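Local atomic coordinates of PTS system, IIA component (Streptococcus pneumoniae serotype 4, PDB entry 5T3U), a protein that probably passes phosphate along the sugar phosphotransferase system as a cytoplasmic mannose-family IIA component associated with fucose utilization. Residues Glu52-Phe57 and Asn83-Ser88; Gly10-Ser15 and Asn59-Leu64. One frame throughout, in Å; residues are numbered along the deposited sequence.

Contact 1: residues Glu52-Phe57 and Asn83-Ser88; sequences EFEHYF and NNVALS
The rings of Phe53 and Phe57, one helical turn apart, hold the two branches of Val85 in different ways. Phe53 offers an edge: its CE1 lies 4.1 Å from Val85 CG2, which sits near the plane of the ring. The Phe57 ring meets Val85 CG1 and Ala86 CB obliquely, with CD2 3.8 Å from Val85 CG1 and, farther out, CZ 3.4 Å from the methyl carbon Ala86 CB. The neighbouring ring atom, Phe57 CE2, meets the main chain, 3.6 Å from Ala86 CA. Both phenylalanines carry CG anti to the backbone N (chi1 168° and -174°), which sends the rings outward from helix 50-65 toward helix 81-90. Val85 CG1 also covers the backbone at Glu54, reaching 4.1 Å from Glu54 CA, while the carboxylate of that glutamate turns to a salt bridge with Arg89. No hydrogen bond crosses, and the contact between the segments is apolar. The segment axes come within 10.1 Å at a signed crossing angle of -53°. Beneath, Phe53 and Phe57 rest on Leu42 of strand 39-44, Phe57 also on Leu12 and Ala14 of strand 7-16, and Ala86 on Ile98 of strand 96-100. Two neighbouring helices packed together over one side of a parallel sheet are characteristic of the three-layer alpha/beta/alpha fold of mannose-family IIA domains.

Contact 2: residues Gly10-Ser15 and Asn59-Leu64; sequences GILVAS and NQVDEL
Segment 10-15 of strand 7-16 and segment 59-64 of helix 50-65 run almost antiparallel, their N-to-C directions 168° apart and their axes 8.9 Å from each other at closest approach. Leu12 and Val61 mark the level at which the two backbones draw nearest, with CA atoms separated by 7.0 Å. Leu12, pointing from the strand toward the helix, spreads its two methyl groups over consecutive helix residues. Its CD2 comes to 3.6 Å from Val61 CG2, the side chains crossing at about a right angle, and its CD1 lies 3.9 Å from Gln60 CB. Gln60 therefore contributes its aliphatic root to the contact; its chain bends at chi2 (-75°), and the amide is engaged elsewhere, OE1 accepting a hydrogen bond from Arg40 and NE2 making a weak one to the carbonyl of Thr41. One turn later along the helix, Leu64 reaches back to the strand. Its CD1 stands 4.0 Å from Leu12 CB and 3.6 Å from Ile11 O, touching the backbone as well as a side chain. At Gly10 the strand has no side chain facing Leu64. Ile11, by contrast, points away to the other side of the sheet, against Leu107, Leu110 and Ile111 of helix 104-112. Phe90 of helix 81-90 packs against Val61. On its two sides the strand is hydrogen-bonded through its backbone to its neighbours, Leu12 with Ile72 of strand 68-75 and Ile11 with Arg40 of strand 39-44. With no hydrogen bond between the two segments, helix and strand are held by van der Waals contact, mostly among buried aliphatic groups, while the polar end of Gln60 finds its partners on the adjacent strand 39-44.

Contacts 1 and 2 lie with their centres about 10 Å apart and share helix 50-65, whose earlier part meets helix 81-90 and whose later part lies over strand 7-16. They also touch directly: Phe57 CE1 is 3.7 Å from Leu12 CD2, so the two apolar clusters form one continuous core. Along the chain the segments alternate, 10-15, 52-57, 59-64 and 83-88. Strand 7-16 is an inner strand of the parallel sheet, in the order 39-44, 7-16, 68-75, 96-100. Helix 50-65 joins strands 39-44 and 68-75 in a beta-alpha-beta crossover passing over strand 7-16, hence its packing there. Helices 50-65 and 81-90 cover one side of that sheet, and helix 104-112 packs on the other.

Contact 1: residues Glu52-Phe57 and Asn83-Ser88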
loop_
_atom_site.group_PDB
_atom_site.type_symbol
_atom_site.label_atom_id
_atom_site.label_comp_id
_atom_site.label_asym_id
_atom_site.label_seq_id
_atom_site.Cartn_x
_atom_site.Cartn_y
_atom_site.Cartn_z
ATOM N N GLU A 52 17.129 -16.136 -7.711
ATOM C CA GLU A 52 15.949 -16.560 -8.486
ATOM C C GLU A 52 14.981 -15.387 -8.752
ATOM O O GLU A 52 14.482 -15.220 -9.864
ATOM C CB GLU A 52 15.225 -17.743 -7.821
ATOM C CG GLU A 52 14.431 -17.394 -6.538
ATOM C CD GLU A 52 14.176 -18.593 -5.597
ATOM O OE1 GLU A 52 14.568 -18.541 -4.395
ATOM O OE2 GLU A 52 13.583 -19.595 -6.056
ATOM N N PHE A 53 14.744 -14.564 -7.733
ATOM C CA PHE A 53 13.808 -13.437 -7.828
ATOM C C PHE A 53 14.200 -12.440 -8.948
ATOM O O PHE A 53 13.372 -11.991 -9.750
ATOM C CB PHE A 53 13.723 -12.741 -6.459
ATOM C CG PHE A 53 13.018 -11.407 -6.490
ATOM C CD1 PHE A 53 13.751 -10.226 -6.516
ATOM C CD2 PHE A 53 11.625 -11.337 -6.519
ATOM C CE1 PHE A 53 13.107 -8.992 -6.568
ATOM C CE2 PHE A 53 10.960 -10.098 -6.546
ATOM C CZ PHE A 53 11.694 -8.926 -6.571
ATOM N N GLU A 54 15.479 -12.088 -8.954
ATOM C CA GLU A 54 16.104 -11.195 -9.916
ATOM C C GLU A 54 15.719 -11.473 -11.383
ATOM O O GLU A 54 15.383 -10.557 -12.137
ATOM C CB GLU A 54 17.600 -11.390 -9.713
ATOM C CG GLU A 54 18.487 -10.553 -10.455
ATOM C CD GLU A 54 18.750 -11.079 -11.842
ATOM O OE1 GLU A 54 19.269 -12.225 -12.042
ATOM O OE2 GLU A 54 18.424 -10.289 -12.722
ATOM N N HIS A 55 15.777 -12.722 -11.816
ATOM C CA HIS A 55 15.493 -12.940 -13.221
ATOM C C HIS A 55 14.012 -13.047 -13.543
ATOM O O HIS A 55 13.596 -12.683 -14.637
ATOM C CB HIS A 55 16.369 -14.026 -13.872
ATOM C CG HIS A 55 16.377 -15.323 -13.138
ATOM N ND1 HIS A 55 15.255 -16.122 -13.032
ATOM C CD2 HIS A 55 17.384 -15.995 -12.524
ATOM C CE1 HIS A 55 15.559 -17.210 -12.337
ATOM N NE2 HIS A 55 16.843 -17.159 -12.023
ATOM N N TYR A 56 13.218 -13.471 -12.563
ATOM C CA TYR A 56 11.762 -13.398 -12.658
ATOM C C TYR A 56 11.338 -11.975 -12.869
ATOM O O TYR A 56 10.509 -11.695 -13.740
ATOM C CB TYR A 56 11.087 -13.850 -11.364
ATOM C CG TYR A 56 11.107 -15.316 -11.071
ATOM C CD1 TYR A 56 11.104 -16.276 -12.094
ATOM C CD2 TYR A 56 11.086 -15.756 -9.740
ATOM C CE1 TYR A 56 11.108 -17.667 -11.781
ATOM C CE2 TYR A 56 11.085 -17.104 -9.421
ATOM C CZ TYR A 56 11.097 -18.055 -10.434
ATOM O OH TYR A 56 11.088 -19.383 -10.063
ATOM N N PHE A 57 11.907 -11.090 -12.045
ATOM C CA PHE A 57 11.702 -9.646 -12.143
ATOM C C PHE A 57 12.057 -9.084 -13.522
ATOM O O PHE A 57 11.260 -8.378 -14.143
ATOM C CB PHE A 57 12.480 -8.883 -11.044
ATOM C CG PHE A 57 12.169 -7.415 -11.026
ATOM C CD1 PHE A 57 11.190 -6.910 -10.189
ATOM C CD2 PHE A 57 12.809 -6.547 -11.894
ATOM C CE1 PHE A 57 10.859 -5.543 -10.213
ATOM C CE2 PHE A 57 12.492 -5.198 -11.927
ATOM C CZ PHE A 57 11.500 -4.700 -11.075
ATOM N N ASN A 83 13.004 -3.048 -5.110
ATOM C CA ASN A 83 13.517 -1.763 -5.592
ATOM C C ASN A 83 14.989 -1.831 -5.988
ATOM O O ASN A 83 15.364 -1.206 -6.964
ATOM C CB ASN A 83 13.353 -0.646 -4.586
ATOM C CG ASN A 83 13.338 0.712 -5.245
ATOM O OD1 ASN A 83 14.298 1.473 -5.162
ATOM N ND2 ASN A 83 12.264 1.010 -5.931
ATOM N N ASN A 84 15.817 -2.550 -5.206
ATOM C CA ASN A 84 17.254 -2.655 -5.522
ATOM C C ASN A 84 17.481 -3.276 -6.908
ATOM O O ASN A 84 18.285 -2.781 -7.707
ATOM C CB ASN A 84 18.003 -3.481 -4.472
ATOM C CG ASN A 84 18.161 -2.757 -3.139
ATOM O OD1 ASN A 84 18.130 -1.518 -3.053
ATOM N ND2 ASN A 84 18.349 -3.542 -2.088
ATOM N N VAL A 85 16.766 -4.365 -7.163
ATOM C CA VAL A 85 16.818 -5.083 -8.420
ATOM C C VAL A 85 16.330 -4.214 -9.595
ATOM O O VAL A 85 17.011 -4.118 -10.640
ATOM C CB VAL A 85 16.051 -6.430 -8.303
ATOM C CG1 VAL A 85 15.820 -7.072 -9.648
ATOM C CG2 VAL A 85 16.808 -7.409 -7.402
ATOM N N ALA A 86 15.178 -3.562 -9.429
ATOM C CA ALA A 86 14.630 -2.712 -10.486
ATOM C C ALA A 86 15.638 -1.639 -10.925
ATOM O O ALA A 86 15.856 -1.417 -12.132
ATOM C CB ALA A 86 13.341 -2.057 -10.032
ATOM N N LEU A 87 16.206 -0.940 -9.945
ATOM C CA LEU A 87 17.102 0.157 -10.227
ATOM C C LEU A 87 18.391 -0.339 -10.919
ATOM O O LEU A 87 18.847 0.272 -11.884
ATOM C CB LEU A 87 17.445 0.933 -8.947
ATOM C CG LEU A 87 18.267 2.214 -9.150
ATOM C CD1 LEU A 87 17.524 3.277 -9.930
ATOM C CD2 LEU A 87 18.719 2.792 -7.802
ATOM N N SER A 88 18.953 -1.449 -10.443
ATOM C CA SER A 88 20.191 -1.928 -11.035
ATOM C C SER A 88 19.954 -2.451 -12.442
ATOM O O SER A 88 20.711 -2.121 -13.354
ATOM C CB SER A 88 20.899 -2.946 -10.138
ATOM O OG SER A 88 21.863 -2.284 -9.324
#

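Contact 2: residues Gly10-Ser15 and Asn59-Leu64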
loop_
_atom_site.group_PDB
_atom_site.type_symbol
_atom_site.label_atom_id
_atom_site.label_comp_id
_atom_site.label_asym_id
_atom_site.label_seq_id
_atom_site.Cartn_x
_atom_site.Cartn_y
_atom_site.Cartn_z
ATOM N N GLY A 10 2.528 -0.356 -19.423
ATOM C CA GLY A 10 2.308 -1.526 -18.557
ATOM C C GLY A 10 2.693 -1.224 -17.108
ATOM O O GLY A 10 3.364 -0.216 -16.818
ATOM N N ILE A 11 2.249 -2.055 -16.178
ATOM C CA ILE A 11 2.533 -1.773 -14.780
ATOM C C ILE A 11 3.003 -3.038 -14.139
ATOM O O ILE A 11 2.335 -4.051 -14.214
ATOM C CB ILE A 11 1.277 -1.216 -14.007
ATOM C CG1 ILE A 11 0.747 0.088 -14.626
ATOM C CG2 ILE A 11 1.585 -0.997 -12.475
ATOM C CD1 ILE A 11 -0.625 0.462 -14.081
ATOM N N LEU A 12 4.162 -2.994 -13.503
ATOM C CA LEU A 12 4.553 -4.113 -12.668
ATOM C C LEU A 12 4.518 -3.675 -11.204
ATOM O O LEU A 12 5.133 -2.668 -10.847
ATOM C CB LEU A 12 5.961 -4.593 -13.023
ATOM C CG LEU A 12 6.561 -5.693 -12.141
ATOM C CD1 LEU A 12 5.782 -7.032 -12.200
ATOM C CD2 LEU A 12 8.002 -5.899 -12.525
ATOM N N VAL A 13 3.810 -4.426 -10.368
ATOM C CA VAL A 13 3.730 -4.083 -8.947
ATOM C C VAL A 13 4.554 -5.132 -8.249
ATOM O O VAL A 13 4.228 -6.334 -8.333
ATOM C CB VAL A 13 2.290 -4.189 -8.387
ATOM C CG1 VAL A 13 2.198 -3.550 -7.031
ATOM C CG2 VAL A 13 1.277 -3.564 -9.327
ATOM N N ALA A 14 5.602 -4.707 -7.548
ATOM C CA ALA A 14 6.518 -5.677 -6.935
ATOM C C ALA A 14 6.779 -5.384 -5.466
ATOM O O ALA A 14 6.911 -4.245 -5.095
ATOM C CB ALA A 14 7.837 -5.699 -7.695
ATOM N N SER A 15 6.883 -6.419 -4.629
ATOM C CA SER A 15 7.157 -6.198 -3.218
ATOM C C SER A 15 7.764 -7.445 -2.589
ATOM O O SER A 15 7.669 -8.545 -3.148
ATOM C CB SER A 15 5.831 -5.891 -2.495
ATOM O OG SER A 15 5.011 -7.043 -2.510
ATOM N N ASN A 59 12.423 -10.664 -16.324
ATOM C CA ASN A 59 11.474 -11.248 -17.277
ATOM C C ASN A 59 10.101 -10.592 -17.291
ATOM O O ASN A 59 9.526 -10.399 -18.359
ATOM C CB ASN A 59 11.331 -12.770 -17.020
ATOM C CG ASN A 59 12.512 -13.577 -17.563
ATOM O OD1 ASN A 59 13.350 -13.065 -18.318
ATOM N ND2 ASN A 59 12.578 -14.854 -17.186
ATOM N N GLN A 60 9.559 -10.249 -16.117
ATOM C CA GLN A 60 8.267 -9.517 -16.049
ATOM C C GLN A 60 8.342 -8.157 -16.743
ATOM O O GLN A 60 7.412 -7.786 -17.483
ATOM C CB GLN A 60 7.779 -9.311 -14.596
ATOM C CG GLN A 60 7.551 -10.576 -13.795
ATOM C CD GLN A 60 6.286 -11.290 -14.191
ATOM O OE1 GLN A 60 6.197 -11.859 -15.286
ATOM N NE2 GLN A 60 5.278 -11.278 -13.285
ATOM N N VAL A 61 9.423 -7.407 -16.517
ATOM C CA VAL A 61 9.533 -6.079 -17.146
ATOM C C VAL A 61 9.719 -6.206 -18.675
ATOM O O VAL A 61 9.040 -5.514 -19.445
ATOM C CB VAL A 61 10.639 -5.190 -16.546
ATOM C CG1 VAL A 61 10.776 -3.885 -17.347
ATOM C CG2 VAL A 61 10.370 -4.849 -15.076
ATOM N N ASP A 62 10.624 -7.099 -19.099
ATOM C CA ASP A 62 10.885 -7.351 -20.525
ATOM C C ASP A 62 9.614 -7.745 -21.265
ATOM O O ASP A 62 9.305 -7.200 -22.326
ATOM C CB ASP A 62 11.923 -8.475 -20.697
ATOM C CG ASP A 62 13.322 -8.063 -20.277
ATOM O OD1 ASP A 62 13.603 -6.848 -20.166
ATOM O OD2 ASP A 62 14.173 -8.964 -20.084
ATOM N N GLU A 63 8.870 -8.683 -20.703
ATOM C CA GLU A 63 7.636 -9.134 -21.340
ATOM C C GLU A 63 6.538 -8.077 -21.419
ATOM O O GLU A 63 5.770 -8.027 -22.378
ATOM C CB GLU A 63 7.136 -10.423 -20.698
ATOM C CG GLU A 63 8.001 -11.603 -21.114
ATOM C CD GLU A 63 7.838 -12.812 -20.216
ATOM O OE1 GLU A 63 8.865 -13.490 -19.985
ATOM O OE2 GLU A 63 6.705 -13.085 -19.744
ATOM N N LEU A 64 6.499 -7.192 -20.434
ATOM C CA LEU A 64 5.552 -6.098 -20.453
ATOM C C LEU A 64 5.967 -5.127 -21.550
ATOM O O LEU A 64 5.112 -4.559 -22.220
ATOM C CB LEU A 64 5.427 -5.446 -19.059
ATOM C CG LEU A 64 4.485 -6.183 -18.072
ATOM C CD1 LEU A 64 4.558 -5.608 -16.639
ATOM C CD2 LEU A 64 3.011 -6.201 -18.561
#